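Side-chain contacts in exosome complex component Rrp41 (Archaeoglobus fulgidus, PDB 3M7N), which probably serves as the catalytic component of the exosome, degrading RNA in the 3'-to-5' direction and also able to synthesise heteromeric RNA tails: residues Q228-E231 against M232-E235; L238-Y241 against I242-G245; M210-D213 against E214-A218. The protein carries 1 engineered substitution. All coordinates share one frame; numbering follows the deposited sequence.

Contact 1 (Q228-E231 against M232-E235); sequences QIYE and MQRE
Glu231 and Arg234 run alongside each other in the same direction, and touch through the arginine's aliphatic chain: Arg234 CD sits 3.7 Å from Glu231 OE1. Arg234 NE is 4.2 Å from that same OE1, too far for a salt bridge, so any attraction between the charges is probably diffuse. A bend at chi2 of Glu231 (-64°) turns its carboxylate along the helix toward this partner, with the carboxylate and guanidinium planes 34° apart. At the far end of Arg234, a water accepts from Arg234 NH1 at 3.2 Å and lies in plane at the ring edge of Tyr230; its approach to Tyr230 OH is so short that the bond is doubtful in detail. Met232, extended beyond CG, runs back along the preceding turn and brings CE 3.9 Å from Gln228 O. Behind these side chains stand the i to i+4 bonds of the helix, including Arg234 N to Tyr230 O at 2.9 Å. Tyr230 and Arg234 also pack on another protein chain. Within the subunit, Ile229 and Gln233 rest on strand 158-167 and on Asn142 of helix 136-150, while Met232 covers Ile29 and Ile31 of strand 29-33.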
loop_
_atom_site.group_PDB
_atom_site.type_symbol
_atom_site.label_atom_id
_atom_site.label_comp_id
_atom_site.label_asym_id
_atom_site.label_seq_id
_atom_site.Cartn_x
_atom_site.Cartn_y
_atom_site.Cartn_z
ATOM N N GLN E 228 42.428 7.944 -8.240
ATOM C CA GLN E 228 42.393 9.344 -8.659
ATOM C C GLN E 228 41.145 10.046 -8.109
ATOM O O GLN E 228 41.250 11.064 -7.429
ATOM C CB GLN E 228 42.477 9.474 -10.194
ATOM C CG GLN E 228 43.832 9.039 -10.773
ATOM C CD GLN E 228 43.981 9.250 -12.283
ATOM O OE1 GLN E 228 45.103 9.345 -12.788
ATOM N NE2 GLN E 228 42.871 9.312 -13.002
ATOM N N ILE E 229 39.969 9.482 -8.385
ATOM C CA ILE E 229 38.704 10.027 -7.883
ATOM C C ILE E 229 38.730 10.150 -6.366
ATOM O O ILE E 229 38.296 11.157 -5.800
ATOM C CB ILE E 229 37.522 9.138 -8.285
ATOM C CG1 ILE E 229 37.397 9.068 -9.799
ATOM C CG2 ILE E 229 36.201 9.632 -7.664
ATOM C CD1 ILE E 229 36.355 8.089 -10.239
ATOM N N TYR E 230 39.244 9.122 -5.703
ATOM C CA TYR E 230 39.245 9.141 -4.253
ATOM C C TYR E 230 39.931 10.383 -3.673
ATOM O O TYR E 230 39.423 10.994 -2.724
ATOM C CB TYR E 230 39.900 7.898 -3.704
ATOM C CG TYR E 230 40.221 8.052 -2.255
ATOM C CD1 TYR E 230 39.223 7.934 -1.291
ATOM C CD2 TYR E 230 41.510 8.351 -1.842
ATOM C CE1 TYR E 230 39.504 8.090 0.042
ATOM C CE2 TYR E 230 41.806 8.510 -0.515
ATOM C CZ TYR E 230 40.798 8.375 0.429
ATOM O OH TYR E 230 41.085 8.533 1.764
ATOM N N GLU E 231 41.090 10.752 -4.227
ATOM C CA GLU E 231 41.764 11.963 -3.775
ATOM C C GLU E 231 40.880 13.195 -3.982
ATOM O O GLU E 231 40.914 14.116 -3.175
ATOM C CB GLU E 231 43.149 12.139 -4.428
ATOM C CG GLU E 231 44.257 11.272 -3.769
ATOM C CD GLU E 231 44.546 11.625 -2.296
ATOM O OE1 GLU E 231 44.583 12.832 -1.937
ATOM O OE2 GLU E 231 44.763 10.687 -1.497
ATOM N N MET E 232 40.074 13.206 -5.042
ATOM C CA MET E 232 39.127 14.315 -5.213
ATOM C C MET E 232 38.099 14.373 -4.069
ATOM O O MET E 232 37.757 15.455 -3.577
ATOM C CB MET E 232 38.435 14.263 -6.575
ATOM C CG MET E 232 39.412 14.190 -7.739
ATOM S SD MET E 232 38.632 14.091 -9.373
ATOM C CE MET E 232 39.936 13.286 -10.307
ATOM N N GLN E 233 37.650 13.199 -3.634
ATOM C CA GLN E 233 36.654 13.080 -2.588
ATOM C C GLN E 233 37.272 13.594 -1.305
ATOM O O GLN E 233 36.634 14.301 -0.513
ATOM C CB GLN E 233 36.215 11.610 -2.404
ATOM C CG GLN E 233 35.383 11.010 -3.558
ATOM C CD GLN E 233 35.123 9.493 -3.382
ATOM O OE1 GLN E 233 33.974 9.028 -3.442
ATOM N NE2 GLN E 233 36.187 8.733 -3.137
ATOM N N ARG E 234 38.524 13.217 -1.098
ATOM C CA ARG E 234 39.234 13.592 0.116
ATOM C C ARG E 234 39.378 15.108 0.133
ATOM O O ARG E 234 39.129 15.747 1.140
ATOM C CB ARG E 234 40.604 12.917 0.158
ATOM C CG ARG E 234 41.367 13.140 1.444
ATOM C CD ARG E 234 42.813 12.662 1.339
ATOM N NE ARG E 234 43.683 13.563 2.096
ATOM C CZ ARG E 234 44.004 13.380 3.375
ATOM N NH1 ARG E 234 43.554 12.302 4.045
ATOM N NH2 ARG E 234 44.785 14.271 3.985
ATOM N N GLU E 235 39.751 15.675 -1.010
ATOM C CA GLU E 235 39.903 17.113 -1.129
ATOM C C GLU E 235 38.595 17.834 -0.807
ATOM O O GLU E 235 38.564 18.803 -0.033
ATOM C CB GLU E 235 40.351 17.470 -2.537
ATOM C CG GLU E 235 41.525 18.410 -2.578
ATOM C CD GLU E 235 42.845 17.712 -2.280
ATOM O OE1 GLU E 235 43.348 17.831 -1.129
ATOM O OE2 GLU E 235 43.381 17.055 -3.205
HETATM O O HOH W 1 42.944 9.313 3.151
#

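Contact 2 (L238-Y241 against I242-G245); sequences LRRY and IEVG
Ile242 meets Leu238 one turn back, methyl against methyl, with Ile242 CD1 3.6 Å from Leu238 CD1, and its amide closes the helical bond to Leu238 O. Glu243 comes next. Its chain, extended beyond CG, folds back over the preceding turn and puts OE1 3.4 Å from Arg240 CA. The carboxylate does not reach the guanidinium directly: Glu243 OE1 and Arg240 NH2 are 4.4 Å apart, the two flat groups turned 69° to each other, and a single water joins them. It donates to Glu243 OE1 at 2.6 Å and accepts from Arg240 NH2 at 2.8 Å. Val244 supplies the apolar counterpart, its CG1 resting 3.3 Å above the guanidinium plane of Arg240 and over its centre. A bend at chi2 of Arg240 (58°) curls the chain across this methyl, the two side chains meeting at about a right angle. Gly245 contributes its backbone, with N bonded to Tyr241 O at 3.2 Å. Outside the turn, Arg239 NH2 bonds to Ile31 O, Arg240 NE makes a long, weak ion pair with Asp150, and the Tyr241 ring meets an aromatic side chain of another protein. Here, then, a methyl covers one face of a cation while water carries its link to the nearby anion; that mediation probably softens the attraction between the two charges at the helix surface.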
loop_
_atom_site.group_PDB
_atom_site.type_symbol
_atom_site.label_atom_id
_atom_site.label_comp_id
_atom_site.label_asym_id
_atom_site.label_seq_id
_atom_site.Cartn_x
_atom_site.Cartn_y
_atom_site.Cartn_z
ATOM N N LEU E 238 38.109 17.767 2.797
ATOM C CA LEU E 238 39.088 18.615 3.453
ATOM C C LEU E 238 38.568 20.070 3.453
ATOM O O LEU E 238 38.616 20.777 4.461
ATOM C CB LEU E 238 40.431 18.488 2.726
ATOM C CG LEU E 238 41.740 19.048 3.311
ATOM C CD1 LEU E 238 41.915 20.501 2.941
ATOM C CD2 LEU E 238 41.838 18.857 4.814
ATOM N N ARG E 239 38.057 20.502 2.310
ATOM C CA ARG E 239 37.512 21.845 2.182
ATOM C C ARG E 239 36.400 22.072 3.198
ATOM O O ARG E 239 36.381 23.084 3.893
ATOM C CB ARG E 239 37.009 22.071 0.758
ATOM C CG ARG E 239 37.970 22.882 -0.090
ATOM C CD ARG E 239 38.040 22.392 -1.523
ATOM N NE ARG E 239 36.716 22.127 -2.066
ATOM C CZ ARG E 239 36.480 21.269 -3.051
ATOM N NH1 ARG E 239 37.484 20.592 -3.598
ATOM N NH2 ARG E 239 35.241 21.083 -3.482
ATOM N N ARG E 240 35.484 21.112 3.279
ATOM C CA ARG E 240 34.400 21.145 4.238
ATOM C C ARG E 240 34.947 21.215 5.660
ATOM O O ARG E 240 34.414 21.921 6.519
ATOM C CB ARG E 240 33.532 19.897 4.074
ATOM C CG ARG E 240 32.529 19.685 5.185
ATOM C CD ARG E 240 31.611 20.887 5.313
ATOM N NE ARG E 240 30.612 20.673 6.353
ATOM C CZ ARG E 240 29.749 21.597 6.746
ATOM N NH1 ARG E 240 28.881 21.318 7.695
ATOM N NH2 ARG E 240 29.764 22.804 6.188
ATOM N N TYR E 241 36.010 20.464 5.908
ATOM C CA TYR E 241 36.676 20.494 7.201
ATOM C C TYR E 241 37.165 21.902 7.536
ATOM O O TYR E 241 37.021 22.366 8.662
ATOM C CB TYR E 241 37.824 19.501 7.183
ATOM C CG TYR E 241 38.735 19.494 8.382
ATOM C CD1 TYR E 241 38.319 18.981 9.601
ATOM C CD2 TYR E 241 40.058 19.936 8.270
ATOM C CE1 TYR E 241 39.183 18.942 10.692
ATOM C CE2 TYR E 241 40.925 19.901 9.353
ATOM C CZ TYR E 241 40.484 19.402 10.560
ATOM O OH TYR E 241 41.354 19.364 11.625
ATOM N N ILE E 242 37.722 22.591 6.548
ATOM C CA ILE E 242 38.178 23.957 6.753
ATOM C C ILE E 242 36.993 24.883 7.038
ATOM O O ILE E 242 37.087 25.816 7.834
ATOM C CB ILE E 242 38.964 24.446 5.532
ATOM C CG1 ILE E 242 40.349 23.801 5.514
ATOM C CG2 ILE E 242 39.073 25.965 5.505
ATOM C CD1 ILE E 242 40.946 23.704 4.133
ATOM N N GLU E 243 35.871 24.606 6.392
ATOM C CA GLU E 243 34.684 25.429 6.548
ATOM C C GLU E 243 34.032 25.371 7.927
ATOM O O GLU E 243 33.668 26.416 8.471
ATOM C CB GLU E 243 33.670 25.121 5.454
ATOM C CG GLU E 243 34.007 25.805 4.153
ATOM C CD GLU E 243 33.471 25.046 2.969
ATOM O OE1 GLU E 243 32.834 23.994 3.196
ATOM O OE2 GLU E 243 33.691 25.489 1.818
ATOM N N VAL E 244 33.873 24.182 8.499
ATOM C CA VAL E 244 33.246 24.124 9.813
ATOM C C VAL E 244 34.237 24.653 10.820
ATOM O O VAL E 244 33.865 25.093 11.900
ATOM C CB VAL E 244 32.774 22.713 10.241
ATOM C CG1 VAL E 244 32.244 21.922 9.053
ATOM C CG2 VAL E 244 33.874 21.974 10.960
ATOM N N GLY E 245 35.508 24.608 10.442
ATOM C CA GLY E 245 36.566 25.124 11.284
ATOM C C GLY E 245 36.477 26.628 11.381
ATOM O O GLY E 245 36.359 27.180 12.473
HETATM O O HOH W 2 30.359 24.295 3.838
#

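Contact 3 (M210-D213 against E214-A218); sequences MTRD and EVKQA
Thr211 and Glu214 form a capping box at the start of helix 212-248, each side chain accepting from the other's backbone. Thr211, the N-cap, takes Glu214 N on OG1 at 2.9 Å, and Thr211 N donates in return to Glu214 OE1, also at 2.9 Å. The second donor comes from above the carboxylate plane, 46° out of it. With CG beside its own backbone N (chi1 -76°) and the chain extended beyond it, Glu214 turns back toward the helix start, where OE1 also forms a salt bridge with Lys166. With an alanine in place of Glu214, Thr211 N would probably lose its acceptor and Lys166 this salt-bridge mate, freeing the first turn to fray.

Met210, just before the cap, joins Val215 in a hydrophobic staple, CB of the first standing 4.0 Å from CG2 of the second. A bend at chi3 (68°) then brings Met210 CE against the turn, 3.3 Å from Glu214 O and 3.8 Å from Ala218 CB. The backbone of Met210 meanwhile pairs antiparallel with a strand of the neighbouring exonuclease 2 subunit, continuing the sheet across the interface.

Asp213 is the third large contributor. Its CB lies 3.6 Å from Gln217 NE2, and its carboxylate, in the first turn, is probably favoured by the helix dipole. Asp213 OD1 takes Arg212 NH2 in a salt bridge lying almost in the guanidinium plane, while Arg212 NE is held by Asp243 of the exonuclease 2 subunit. Asp213 thus meets the guanidinium at its edge, and one face carries an aliphatic carbon: Lys216 CD, 3.8 Å above the plane and over its centre.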
loop_
_atom_site.group_PDB
_atom_site.type_symbol
_atom_site.label_atom_id
_atom_site.label_comp_id
_atom_site.label_asym_id
_atom_site.label_seq_id
_atom_site.Cartn_x
_atom_site.Cartn_y
_atom_site.Cartn_z
ATOM N N MET E 210 33.727 -9.741 -22.899
ATOM C CA MET E 210 35.134 -9.547 -22.566
ATOM C C MET E 210 35.817 -10.891 -22.321
ATOM O O MET E 210 35.175 -11.844 -21.862
ATOM C CB MET E 210 35.282 -8.696 -21.302
ATOM C CG MET E 210 34.809 -7.273 -21.391
ATOM S SD MET E 210 34.756 -6.528 -19.727
ATOM C CE MET E 210 36.505 -6.468 -19.360
ATOM N N THR E 211 37.123 -10.959 -22.575
ATOM C CA THR E 211 37.864 -12.189 -22.280
ATOM C C THR E 211 38.204 -12.221 -20.810
ATOM O O THR E 211 38.227 -11.174 -20.146
ATOM C CB THR E 211 39.196 -12.308 -23.078
ATOM O OG1 THR E 211 40.111 -11.301 -22.626
ATOM C CG2 THR E 211 38.960 -12.167 -24.599
ATOM N N ARG E 212 38.451 -13.425 -20.294
ATOM C CA ARG E 212 38.945 -13.572 -18.940
ATOM C C ARG E 212 40.082 -12.561 -18.682
ATOM O O ARG E 212 40.052 -11.854 -17.668
ATOM C CB ARG E 212 39.403 -15.014 -18.700
ATOM C CG ARG E 212 39.970 -15.280 -17.314
ATOM C CD ARG E 212 41.497 -15.099 -17.276
ATOM N NE ARG E 212 42.116 -15.763 -16.122
ATOM C CZ ARG E 212 43.422 -15.764 -15.862
ATOM N NH1 ARG E 212 43.889 -16.397 -14.794
ATOM N NH2 ARG E 212 44.261 -15.133 -16.673
ATOM N N ASP E 213 41.055 -12.478 -19.608
ATOM C CA ASP E 213 42.181 -11.554 -19.457
ATOM C C ASP E 213 41.714 -10.104 -19.431
ATOM O O ASP E 213 42.175 -9.321 -18.602
ATOM C CB ASP E 213 43.231 -11.712 -20.578
ATOM C CG ASP E 213 44.090 -12.966 -20.429
ATOM O OD1 ASP E 213 44.087 -13.579 -19.345
ATOM O OD2 ASP E 213 44.768 -13.340 -21.410
ATOM N N GLU E 214 40.818 -9.741 -20.346
ATOM C CA GLU E 214 40.298 -8.373 -20.373
ATOM C C GLU E 214 39.621 -7.994 -19.058
ATOM O O GLU E 214 39.723 -6.852 -18.620
ATOM C CB GLU E 214 39.337 -8.160 -21.542
ATOM C CG GLU E 214 40.024 -8.012 -22.871
ATOM C CD GLU E 214 39.061 -8.078 -24.042
ATOM O OE1 GLU E 214 37.871 -8.409 -23.830
ATOM O OE2 GLU E 214 39.501 -7.814 -25.180
ATOM N N VAL E 215 38.948 -8.956 -18.425
ATOM C CA VAL E 215 38.255 -8.687 -17.172
ATOM C C VAL E 215 39.278 -8.316 -16.110
ATOM O O VAL E 215 39.100 -7.349 -15.356
ATOM C CB VAL E 215 37.379 -9.894 -16.691
ATOM C CG1 VAL E 215 36.798 -9.633 -15.331
ATOM C CG2 VAL E 215 36.253 -10.200 -17.691
ATOM N N LYS E 216 40.364 -9.078 -16.073
ATOM C CA LYS E 216 41.437 -8.831 -15.111
ATOM C C LYS E 216 42.176 -7.503 -15.319
ATOM O O LYS E 216 42.493 -6.808 -14.355
ATOM C CB LYS E 216 42.394 -10.018 -15.076
ATOM C CG LYS E 216 41.707 -11.283 -14.587
ATOM C CD LYS E 216 42.697 -12.377 -14.268
ATOM C CE LYS E 216 43.302 -12.177 -12.897
ATOM N NZ LYS E 216 44.471 -13.095 -12.763
ATOM N N GLN E 217 42.426 -7.145 -16.573
ATOM C CA GLN E 217 42.999 -5.843 -16.883
ATOM C C GLN E 217 42.045 -4.691 -16.525
ATOM O O GLN E 217 42.479 -3.622 -16.074
ATOM C CB GLN E 217 43.390 -5.783 -18.364
ATOM C CG GLN E 217 44.520 -6.739 -18.702
ATOM C CD GLN E 217 44.479 -7.262 -20.132
ATOM O OE1 GLN E 217 44.100 -6.552 -21.059
ATOM N NE2 GLN E 217 44.884 -8.515 -20.309
ATOM N N ALA E 218 40.747 -4.908 -16.728
ATOM C CA ALA E 218 39.745 -3.887 -16.406
ATOM C C ALA E 218 39.788 -3.550 -14.918
ATOM O O ALA E 218 39.729 -2.375 -14.539
ATOM C CB ALA E 218 38.351 -4.343 -16.817
#

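The three contacts are successive samples of one helix, 212-248, met along the chain in the order contact 3, contact 1, contact 2. Contact 3 opens the helix at the interface with the exonuclease 2 subunit. Contact 1 follows with its centre about 26 Å away, where the helix packs over strands of both larger sheets, and contact 2 begins after a gap of two residues, its centre about 15 Å farther on. Contacts 2 and 3, about 41 Å apart between centres, lie on opposite sides of the chain's centre. The helix thus spans the subunit, capped and partly buried at its start and exposed toward its end, touching neighbouring proteins of the exosome at all three places.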